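Side-chain contacts in prolyl-tRNA synthetase (PDB 3IAL), which probably joins L-proline to tRNA(Pro) at the cost of ATP, and is captured here with the prolyl-adenylate intermediate bound: residues Val48-Pro52 against Tyr53-Met57; Ser129-Ser132 against Lys133-Arg136; His177-Ala180 against Glu181-Val184; Tyr256-Lys259 against Ala260-Val264. One frame throughout, in Å; residues are numbered along the deposited sequence. Where two conformers were deposited one is given.

Contact 1 of 4, residues Val48-Pro52 against Tyr53-Met57; sequences VVFRP and YGFFM
Phe50 and Phe55 meet where strand 49-50 turns into helix 52-71. Followed outward, Phe50 starts with CB 3.8 Å from Phe55 CD1, and its CG lies in the plane of the Phe55 ring, at the edge. Further along, Phe50 CD1 approaches the helix backbone, 3.8 Å from Phe55 N, and Phe50 CE1 comes 4.0 Å from Gly54 O, where the helix carries no side chain. The two rings form an offset edge-to-face pair: the edge of Phe55 is directed at the face of Phe50, centroids 5.8 Å apart and planes at 68°. Phe55 reaches it with CG opposite its own backbone nitrogen (chi1 -169°), beside the carbonyl carbon. At the N-cap position, Arg51 O accepts from Phe55 N at 2.8 Å, almost straight, and Phe56 N repeats the pattern with Pro52 O. Pro52, which has no amide hydrogen to offer, takes the first helical turn. Leu78 of the second subunit packs on both phenylalanines, while Tyr53 OH bonds to Lys360 O of the same chain. The chemistry is apolar and aromatic beside a plain backbone start, consistent with a partly buried helix start whose phenylalanines pack against the second subunit.

Contact 2 of 4, residues Ser129-Ser132 against Lys133-Arg136; sequences SMFS and KWVR
The C-terminal turn of helix 124-134, in the class II synthetase core, lays Met130 against one face of the Trp134 indole. Met130 CB sits over the six-membered ring, 4.0 Å from its centroid and 14° off the normal, a CH-pi contact. The thioether chain, bent at chi2 and chi3, brings Met130 CE to 4.0 Å from Trp134 NE1. Phe131 meets Trp134 rim to rim, Phe131 CD1 3.7 Å from Trp134 CE3, with neither ring over the other's face. Met130 O, 3.4 Å above the indole plane near its rim, is gripped by two amides: Trp134 N in the carbonyl plane and Lys133 N well above it. The indole NE1 bonds to Asp39 of the second subunit, whose Arg51 makes a cation-pi contact with the same ring, so this helix end faces the dimer partner. Val135 leaves helical geometry, yet its N still bonds to Phe131 O at 2.8 Å. Lys133 runs extended to a bend at chi4 that returns NZ to Ser129 O, a weak bond of 3.2 Å. Arg136 folds back through a bend at chi2 (-65°), and its NE, with the acceptor in the guanidinium plane, donates to Ser132 O at 3.2 Å and 172°.

Contact 3 of 4, residues His177-Ala180 against Glu181-Val184; sequences HATA and EDAV
Thr179 and Asp182 form a capping box at the start of helix 180-201. Asp182 N donates to Thr179 OG1 at 3.2 Å and 164°; in return Thr179 N makes a weak bond of 3.4 Å to Asp182 OD2. Thr179 OG1 stands between its own backbone N and carbonyl carbon (chi1 66°), which places it to accept from Asp182 N. The carboxylate has a further hold: a water accepts from Ala178 N and donates to Asp182 OD2 at 3.0 Å, bridging the loop to the cap. The helix N-terminus would be expected to favour a negative Asp182 carboxylate. Behind the box, Ala183 N bonds to Thr179 O and Val184 N to Ala180 O, the first regular helical bonds. His177, the last residue of strand 167-177, lies flat against this turn: Ala183 CA is over one face, 3.9 Å from the ring centroid, in a CH-pi contact, and Asp182 O is above the same ring nearer its rim. His177 CB also touches Asp182 CB at 3.8 Å. Outside the turn, His177 NE2 bonds to Thr269 OG1, which restrains the ring's rotation. Ala183 packs on Tyr267 and Thr269 of strand 263-274 and on Asn243 of strand 235-245, seating the new helix against these strands.

Contact 4 of 4, residues Tyr256-Lys259 against Ala260-Val264; sequences YANK and ANESV
Ala260 lies in the turn, where its CB comes within 3.6 Å of Asn258 OD1. Next, Asn261 N donates to Asn258 O at 2.9 Å from above the carbonyl plane, closing a type I turn from Asn258 to Asn261; Asn261 itself has positive phi. Glu262 and Asn258 then grip one another three times. Glu262 N bonds to Asn258 OD1 at 2.7 Å. Asn258 N donates to Glu262 O, nearly straight at 173°. Asn258 ND2 reaches Glu262 OE1 at 2.9 Å on its anti lone pair, with amide and carboxylate nearly coplanar, 28° apart. With Asn258 CG set between its N and carbonyl carbon (chi1 69°), the amide turns back over the loop, and both ends of it are used. Ser263 and Ala257 form an antiparallel non-hydrogen-bonded pair, and Ser263 CA makes a CA-H...O contact with Tyr256 O. Val264 ends the walk in a hydrogen-bonded antiparallel pair with Tyr256; its CB sits over one face of the phenol ring, 4.1 Å from the centroid, and Val264 CG2 meets Asn258 ND2 at 3.6 Å. This is a beta hairpin with a 3:5 loop, a type I turn plus G1-type bulge at Asn261, joining strands 256-257 and 263-274.

Overall arrangement
Contacts 2, 3 and 4 cluster within the class II core, their centres about 15 to 17 Å apart, whereas the centre of contact 1 lies about 36 Å or more from theirs. Contact 4 links the other two: Arg136 O of contact 2 meets Ala257 N at 3.0 Å, and Ala178 O of contact 3 meets Tyr256 OH at 2.6 Å, both probable hydrogen bonds. Contact 2 is the most buried; contacts 1 and 3 are partly buried and contact 4 is at the surface. Aromatic packing marks contacts 1 and 2, both of which touch the second subunit. Contacts 1 and 3 each open a helix, the former with backbone bonds beside an aromatic pair, the latter with a side-chain capping box. Contact 4 rests on backbone bonds of the hairpin, reinforced by both ends of the Asn258 amide.

Contact 1 of 4, residues Val48-Pro52 against Tyr53-Met57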
loop_
_atom_site.group_PDB
_atom_site.type_symbol
_atom_site.label_atom_id
_atom_site.label_comp_id
_atom_site.label_asym_id
_atom_site.label_seq_id
_atom_site.Cartn_x
_atom_site.Cartn_y
_atom_site.Cartn_z
ATOM N N VAL B 48 17.446 -3.273 -2.901
ATOM C CA VAL B 48 17.763 -2.876 -1.543
ATOM C C VAL B 48 16.571 -3.082 -0.636
ATOM O O VAL B 48 15.439 -2.853 -1.040
ATOM C CB VAL B 48 18.232 -1.399 -1.470
ATOM C CG1 VAL B 48 19.382 -1.166 -2.441
ATOM C CG2 VAL B 48 17.089 -0.463 -1.766
ATOM N N VAL B 49 16.838 -3.519 0.593
ATOM C CA VAL B 49 15.807 -3.642 1.604
ATOM C C VAL B 49 15.409 -2.248 2.081
ATOM O O VAL B 49 16.269 -1.436 2.403
ATOM C CB VAL B 49 16.292 -4.475 2.822
ATOM C CG1 VAL B 49 15.209 -4.543 3.920
ATOM C CG2 VAL B 49 16.705 -5.881 2.376
ATOM N N PHE B 50 14.107 -1.972 2.094
ATOM C CA PHE B 50 13.570 -0.809 2.788
ATOM C C PHE B 50 13.380 -1.181 4.257
ATOM O O PHE B 50 12.480 -1.957 4.588
ATOM C CB PHE B 50 12.220 -0.397 2.197
ATOM C CG PHE B 50 12.264 0.817 1.315
ATOM C CD1 PHE B 50 12.641 2.055 1.826
ATOM C CD2 PHE B 50 11.867 0.736 -0.011
ATOM C CE1 PHE B 50 12.654 3.194 1.013
ATOM C CE2 PHE B 50 11.879 1.849 -0.824
ATOM C CZ PHE B 50 12.272 3.090 -0.309
ATOM N N ARG B 51 14.216 -0.634 5.143
ATOM C CA ARG B 51 14.046 -0.852 6.585
ATOM C C ARG B 51 12.927 0.052 7.130
ATOM O O ARG B 51 12.544 1.014 6.466
ATOM C CB ARG B 51 15.370 -0.608 7.307
ATOM C CG ARG B 51 16.505 -1.461 6.765
ATOM C CD ARG B 51 17.749 -1.311 7.594
ATOM N NE ARG B 51 17.594 -1.901 8.921
ATOM C CZ ARG B 51 18.583 -2.040 9.799
ATOM N NH1 ARG B 51 19.811 -1.621 9.502
ATOM N NH2 ARG B 51 18.340 -2.596 10.981
ATOM N N PRO B 52 12.400 -0.249 8.336
ATOM C CA PRO B 52 11.190 0.422 8.855
ATOM C C PRO B 52 11.159 1.945 8.795
ATOM O O PRO B 52 10.173 2.530 8.323
ATOM C CB PRO B 52 11.151 -0.036 10.310
ATOM C CG PRO B 52 11.711 -1.393 10.270
ATOM C CD PRO B 52 12.820 -1.334 9.242
ATOM N N TYR B 53 12.218 2.582 9.288
ATOM C CA TYR B 53 12.257 4.035 9.367
ATOM C C TYR B 53 12.182 4.648 7.964
ATOM O O TYR B 53 11.468 5.618 7.742
ATOM C CB TYR B 53 13.519 4.499 10.114
ATOM C CG TYR B 53 13.385 5.880 10.690
ATOM C CD1 TYR B 53 12.589 6.107 11.810
ATOM C CD2 TYR B 53 14.035 6.965 10.112
ATOM C CE1 TYR B 53 12.450 7.376 12.346
ATOM C CE2 TYR B 53 13.901 8.249 10.642
ATOM C CZ TYR B 53 13.098 8.440 11.753
ATOM O OH TYR B 53 12.954 9.683 12.281
ATOM N N GLY B 54 12.917 4.066 7.021
ATOM C CA GLY B 54 12.839 4.469 5.623
ATOM C C GLY B 54 11.521 4.127 4.937
ATOM O O GLY B 54 10.955 4.964 4.227
ATOM N N PHE B 55 11.010 2.908 5.133
ATOM C CA PHE B 55 9.770 2.536 4.438
ATOM C C PHE B 55 8.572 3.394 4.850
ATOM O O PHE B 55 7.692 3.645 4.034
ATOM C CB PHE B 55 9.391 1.063 4.602
ATOM C CG PHE B 55 8.282 0.647 3.673
ATOM C CD1 PHE B 55 8.513 0.571 2.307
ATOM C CD2 PHE B 55 6.996 0.421 4.144
ATOM C CE1 PHE B 55 7.487 0.228 1.425
ATOM C CE2 PHE B 55 5.964 0.065 3.264
ATOM C CZ PHE B 55 6.216 -0.035 1.909
ATOM N N PHE B 56 8.531 3.837 6.104
ATOM C CA PHE B 56 7.453 4.718 6.546
ATOM C C PHE B 56 7.357 5.984 5.677
ATOM O O PHE B 56 6.262 6.454 5.379
ATOM C CB PHE B 56 7.607 5.123 8.018
ATOM C CG PHE B 56 6.564 6.093 8.461
ATOM C CD1 PHE B 56 5.422 5.649 9.101
ATOM C CD2 PHE B 56 6.677 7.443 8.154
ATOM C CE1 PHE B 56 4.431 6.531 9.467
ATOM C CE2 PHE B 56 5.684 8.334 8.519
ATOM C CZ PHE B 56 4.557 7.874 9.176
ATOM N N MET B 57 8.510 6.525 5.288
ATOM C CA MET B 57 8.573 7.742 4.470
ATOM C C MET B 57 8.045 7.493 3.057
ATOM O O MET B 57 7.271 8.285 2.527
ATOM C CB MET B 57 10.012 8.240 4.381
ATOM C CG MET B 57 10.698 8.496 5.743
ATOM S SD MET B 57 12.469 8.781 5.579
ATOM C CE MET B 57 12.988 8.753 7.322
#

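Contact 2 of 4, residues Ser129-Ser132 against Lys133-Arg136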
loop_
_atom_site.group_PDB
_atom_site.type_symbol
_atom_site.label_atom_id
_atom_site.label_comp_id
_atom_site.label_asym_id
_atom_site.label_seq_id
_atom_site.Cartn_x
_atom_site.Cartn_y
_atom_site.Cartn_z
ATOM N N SER B 129 -3.368 -3.458 -23.057
ATOM C CA SER B 129 -3.996 -4.709 -23.486
ATOM C C SER B 129 -5.331 -4.905 -22.765
ATOM O O SER B 129 -6.283 -5.401 -23.361
ATOM C CB SER B 129 -3.083 -5.914 -23.227
ATOM O OG SER B 129 -1.871 -5.804 -23.960
ATOM N N MET B 130 -5.404 -4.520 -21.488
ATOM C CA MET B 130 -6.679 -4.574 -20.758
ATOM C C MET B 130 -7.616 -3.412 -21.097
ATOM O O MET B 130 -8.820 -3.612 -21.169
ATOM C CB MET B 130 -6.457 -4.681 -19.248
ATOM C CG MET B 130 -5.684 -5.943 -18.837
ATOM S SD MET B 130 -6.424 -7.518 -19.369
ATOM C CE MET B 130 -7.994 -7.432 -18.487
ATOM N N PHE B 131 -7.087 -2.209 -21.309
ATOM C CA PHE B 131 -7.928 -1.078 -21.783
ATOM C C PHE B 131 -8.701 -1.442 -23.055
ATOM O O PHE B 131 -9.844 -1.010 -23.252
ATOM C CB PHE B 131 -7.080 0.171 -22.050
ATOM C CG PHE B 131 -6.692 0.949 -20.806
ATOM C CD1 PHE B 131 -6.822 0.405 -19.521
ATOM C CD2 PHE B 131 -6.157 2.232 -20.932
ATOM C CE1 PHE B 131 -6.449 1.141 -18.390
ATOM C CE2 PHE B 131 -5.783 2.968 -19.803
ATOM C CZ PHE B 131 -5.938 2.422 -18.529
ATOM N N SER B 132 -8.064 -2.230 -23.915
ATOM C CA SER B 132 -8.682 -2.719 -25.155
ATOM C C SER B 132 -9.989 -3.464 -24.896
ATOM O O SER B 132 -10.911 -3.407 -25.700
ATOM C CB SER B 132 -7.714 -3.653 -25.894
ATOM O OG SER B 132 -8.153 -3.897 -27.221
ATOM N N LYS B 133 -10.047 -4.174 -23.775
ATOM C CA LYS B 133 -11.248 -4.897 -23.364
ATOM C C LYS B 133 -12.232 -4.004 -22.602
ATOM O O LYS B 133 -13.441 -4.100 -22.802
ATOM C CB LYS B 133 -10.859 -6.107 -22.510
ATOM C CG LYS B 133 -9.870 -7.054 -23.199
ATOM C CD LYS B 133 -9.500 -8.227 -22.300
ATOM C CE LYS B 133 -8.486 -9.147 -22.969
ATOM N NZ LYS B 133 -7.216 -8.417 -23.231
ATOM N N TRP B 134 -11.719 -3.129 -21.744
ATOM C CA TRP B 134 -12.577 -2.270 -20.914
ATOM C C TRP B 134 -13.211 -1.091 -21.667
ATOM O O TRP B 134 -14.231 -0.552 -21.234
ATOM C CB TRP B 134 -11.796 -1.736 -19.715
ATOM C CG TRP B 134 -11.212 -2.801 -18.824
ATOM C CD1 TRP B 134 -11.620 -4.100 -18.713
ATOM C CD2 TRP B 134 -10.133 -2.640 -17.895
ATOM N NE1 TRP B 134 -10.856 -4.758 -17.782
ATOM C CE2 TRP B 134 -9.937 -3.885 -17.263
ATOM C CE3 TRP B 134 -9.318 -1.560 -17.529
ATOM C CZ2 TRP B 134 -8.962 -4.081 -16.291
ATOM C CZ3 TRP B 134 -8.345 -1.758 -16.566
ATOM C CH2 TRP B 134 -8.172 -3.008 -15.961
ATOM N N VAL B 135 -12.600 -0.686 -22.775
ATOM C CA VAL B 135 -13.041 0.478 -23.528
ATOM C C VAL B 135 -13.698 0.026 -24.826
ATOM O O VAL B 135 -13.022 -0.446 -25.730
ATOM C CB VAL B 135 -11.864 1.408 -23.861
ATOM C CG1 VAL B 135 -12.331 2.590 -24.695
ATOM C CG2 VAL B 135 -11.170 1.869 -22.579
ATOM N N ARG B 136 -15.022 0.157 -24.893
ATOM C CA ARG B 136 -15.784 -0.169 -26.108
ATOM C C ARG B 136 -16.667 0.989 -26.584
ATOM O O ARG B 136 -16.942 1.110 -27.780
ATOM C CB ARG B 136 -16.618 -1.438 -25.873
ATOM C CG ARG B 136 -15.774 -2.693 -25.539
ATOM C CD ARG B 136 -14.893 -3.110 -26.733
ATOM N NE ARG B 136 -13.898 -4.145 -26.432
ATOM C CZ ARG B 136 -14.156 -5.450 -26.351
ATOM N NH1 ARG B 136 -15.389 -5.910 -26.526
ATOM N NH2 ARG B 136 -13.176 -6.311 -26.092
#

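Contact 3 of 4, residues His177-Ala180 against Glu181-Val184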
loop_
_atom_site.group_PDB
_atom_site.type_symbol
_atom_site.label_atom_id
_atom_site.label_comp_id
_atom_site.label_asym_id
_atom_site.label_seq_id
_atom_site.Cartn_x
_atom_site.Cartn_y
_atom_site.Cartn_z
ATOM N N HIS B 177 -8.495 8.656 -22.749
ATOM C CA HIS B 177 -9.248 9.884 -22.977
ATOM C C HIS B 177 -9.961 9.887 -24.326
ATOM O O HIS B 177 -9.436 9.389 -25.318
ATOM C CB HIS B 177 -8.295 11.077 -22.931
ATOM C CG HIS B 177 -7.411 11.104 -21.722
ATOM N ND1 HIS B 177 -7.859 11.510 -20.482
ATOM C CD2 HIS B 177 -6.100 10.799 -21.570
ATOM C CE1 HIS B 177 -6.860 11.447 -19.620
ATOM N NE2 HIS B 177 -5.781 11.028 -20.255
ATOM N N ALA B 178 -11.147 10.480 -24.363
ATOM C CA ALA B 178 -11.932 10.536 -25.586
ATOM C C ALA B 178 -11.257 11.396 -26.657
ATOM O O ALA B 178 -11.275 11.046 -27.838
ATOM C CB ALA B 178 -13.331 11.049 -25.292
ATOM N N THR B 179 -10.671 12.519 -26.240
ATOM C CA THR B 179 -10.119 13.498 -27.175
ATOM C C THR B 179 -8.727 13.987 -26.781
ATOM O O THR B 179 -8.292 13.850 -25.633
ATOM C CB THR B 179 -10.983 14.767 -27.241
ATOM O OG1 THR B 179 -10.914 15.430 -25.971
ATOM C CG2 THR B 179 -12.453 14.459 -27.618
ATOM N N ALA B 180 -8.069 14.617 -27.751
ATOM C CA ALA B 180 -6.762 15.237 -27.565
ATOM C C ALA B 180 -6.803 16.255 -26.430
ATOM O O ALA B 180 -5.907 16.284 -25.591
ATOM C CB ALA B 180 -6.315 15.905 -28.874
ATOM N N GLU B 181 -7.865 17.061 -26.398
ATOM C CA GLU B 181 -8.023 18.104 -25.384
ATOM C C GLU B 181 -8.088 17.523 -23.967
ATOM O O GLU B 181 -7.515 18.092 -23.043
ATOM C CB GLU B 181 -9.267 18.958 -25.668
ATOM C CG GLU B 181 -9.232 19.716 -26.994
ATOM C CD GLU B 181 -9.929 18.983 -28.139
ATOM O OE1 GLU B 181 -9.598 17.805 -28.403
ATOM O OE2 GLU B 181 -10.807 19.600 -28.783
ATOM N N ASP B 182 -8.808 16.417 -23.787
ATOM C CA ASP B 182 -8.866 15.755 -22.472
ATOM C C ASP B 182 -7.489 15.252 -22.049
ATOM O O ASP B 182 -7.149 15.297 -20.877
ATOM C CB ASP B 182 -9.802 14.545 -22.492
ATOM C CG ASP B 182 -11.246 14.895 -22.821
ATOM O OD1 ASP B 182 -11.717 16.007 -22.493
ATOM O OD2 ASP B 182 -11.919 14.021 -23.406
ATOM N N ALA B 183 -6.723 14.735 -23.012
ATOM C CA ALA B 183 -5.377 14.232 -22.759
ATOM C C ALA B 183 -4.484 15.357 -22.239
ATOM O O ALA B 183 -3.839 15.206 -21.210
ATOM C CB ALA B 183 -4.779 13.615 -24.021
ATOM N N VAL B 184 -4.482 16.487 -22.944
ATOM C CA VAL B 184 -3.732 17.671 -22.515
ATOM C C VAL B 184 -4.170 18.160 -21.134
ATOM O O VAL B 184 -3.340 18.480 -20.300
ATOM C CB VAL B 184 -3.859 18.818 -23.545
ATOM C CG1 VAL B 184 -3.386 20.129 -22.944
ATOM C CG2 VAL B 184 -3.076 18.472 -24.813
HETATM O O HOH W 1 -12.252 11.409 -21.983
#

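Contact 4 of 4, residues Tyr256-Lys259 against Ala260-Val264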
loop_
_atom_site.group_PDB
_atom_site.type_symbol
_atom_site.label_atom_id
_atom_site.label_comp_id
_atom_site.label_asym_id
_atom_site.label_seq_id
_atom_site.Cartn_x
_atom_site.Cartn_y
_atom_site.Cartn_z
ATOM N N TYR B 256 -13.122 2.945 -29.305
ATOM C CA TYR B 256 -14.430 3.198 -28.726
ATOM C C TYR B 256 -15.369 3.764 -29.782
ATOM O O TYR B 256 -14.946 4.508 -30.675
ATOM C CB TYR B 256 -14.336 4.140 -27.514
ATOM C CG TYR B 256 -14.065 5.604 -27.818
ATOM C CD1 TYR B 256 -15.115 6.514 -27.958
ATOM C CD2 TYR B 256 -12.760 6.093 -27.912
ATOM C CE1 TYR B 256 -14.879 7.858 -28.210
ATOM C CE2 TYR B 256 -12.512 7.450 -28.172
ATOM C CZ TYR B 256 -13.579 8.322 -28.326
ATOM O OH TYR B 256 -13.359 9.659 -28.582
ATOM N N ALA B 257 -16.638 3.390 -29.678
ATOM C CA ALA B 257 -17.677 3.967 -30.509
ATOM C C ALA B 257 -18.064 5.310 -29.912
ATOM O O ALA B 257 -18.491 5.370 -28.764
ATOM C CB ALA B 257 -18.903 3.026 -30.576
ATOM N N ASN B 258 -17.914 6.386 -30.681
ATOM C CA ASN B 258 -18.323 7.713 -30.217
ATOM C C ASN B 258 -19.832 7.900 -30.354
ATOM O O ASN B 258 -20.537 6.948 -30.689
ATOM C CB ASN B 258 -17.510 8.824 -30.911
ATOM C CG ASN B 258 -17.814 8.978 -32.397
ATOM O OD1 ASN B 258 -18.791 8.441 -32.927
ATOM N ND2 ASN B 258 -16.965 9.754 -33.078
ATOM N N LYS B 259 -20.334 9.100 -30.074
ATOM C CA LYS B 259 -21.783 9.371 -30.127
ATOM C C LYS B 259 -22.377 9.209 -31.527
ATOM O O LYS B 259 -23.539 8.833 -31.664
ATOM C CB LYS B 259 -22.100 10.778 -29.610
ATOM C CG LYS B 259 -22.146 10.889 -28.096
ATOM C CD LYS B 259 -22.027 12.337 -27.639
ATOM C CE LYS B 259 -22.157 12.454 -26.125
ATOM N NZ LYS B 259 -21.851 13.830 -25.647
ATOM N N ALA B 260 -21.578 9.484 -32.556
ATOM C CA ALA B 260 -21.997 9.282 -33.948
ATOM C C ALA B 260 -21.778 7.833 -34.408
ATOM O O ALA B 260 -21.987 7.518 -35.569
ATOM C CB ALA B 260 -21.247 10.245 -34.859
ATOM N N ASN B 261 -21.352 6.964 -33.489
ATOM C CA ASN B 261 -21.047 5.556 -33.781
ATOM C C ASN B 261 -19.849 5.391 -34.718
ATOM O O ASN B 261 -19.723 4.388 -35.413
ATOM C CB ASN B 261 -22.279 4.811 -34.322
ATOM C CG ASN B 261 -22.206 3.302 -34.089
ATOM O OD1 ASN B 261 -21.682 2.841 -33.079
ATOM N ND2 ASN B 261 -22.745 2.530 -35.028
ATOM N N GLU B 262 -18.963 6.379 -34.711
ATOM C CA GLU B 262 -17.677 6.263 -35.369
ATOM C C GLU B 262 -16.735 5.579 -34.393
ATOM O O GLU B 262 -16.740 5.882 -33.209
ATOM C CB GLU B 262 -17.117 7.635 -35.729
ATOM C CG GLU B 262 -18.086 8.539 -36.492
ATOM C CD GLU B 262 -17.484 9.895 -36.808
ATOM O OE1 GLU B 262 -16.934 10.544 -35.881
ATOM O OE2 GLU B 262 -17.565 10.308 -37.987
ATOM N N SER B 263 -15.933 4.659 -34.907
ATOM C CA SER B 263 -14.951 3.936 -34.125
ATOM C C SER B 263 -13.683 4.797 -34.054
ATOM O O SER B 263 -13.123 5.155 -35.091
ATOM C CB SER B 263 -14.675 2.584 -34.792
ATOM O OG SER B 263 -14.314 1.603 -33.848
ATOM N N VAL B 264 -13.250 5.135 -32.839
ATOM C CA VAL B 264 -12.174 6.106 -32.620
ATOM C C VAL B 264 -11.089 5.577 -31.674
ATOM O O VAL B 264 -11.378 4.871 -30.704
ATOM C CB VAL B 264 -12.726 7.431 -32.013
ATOM C CG1 VAL B 264 -11.614 8.484 -31.888
ATOM C CG2 VAL B 264 -13.881 7.975 -32.846
#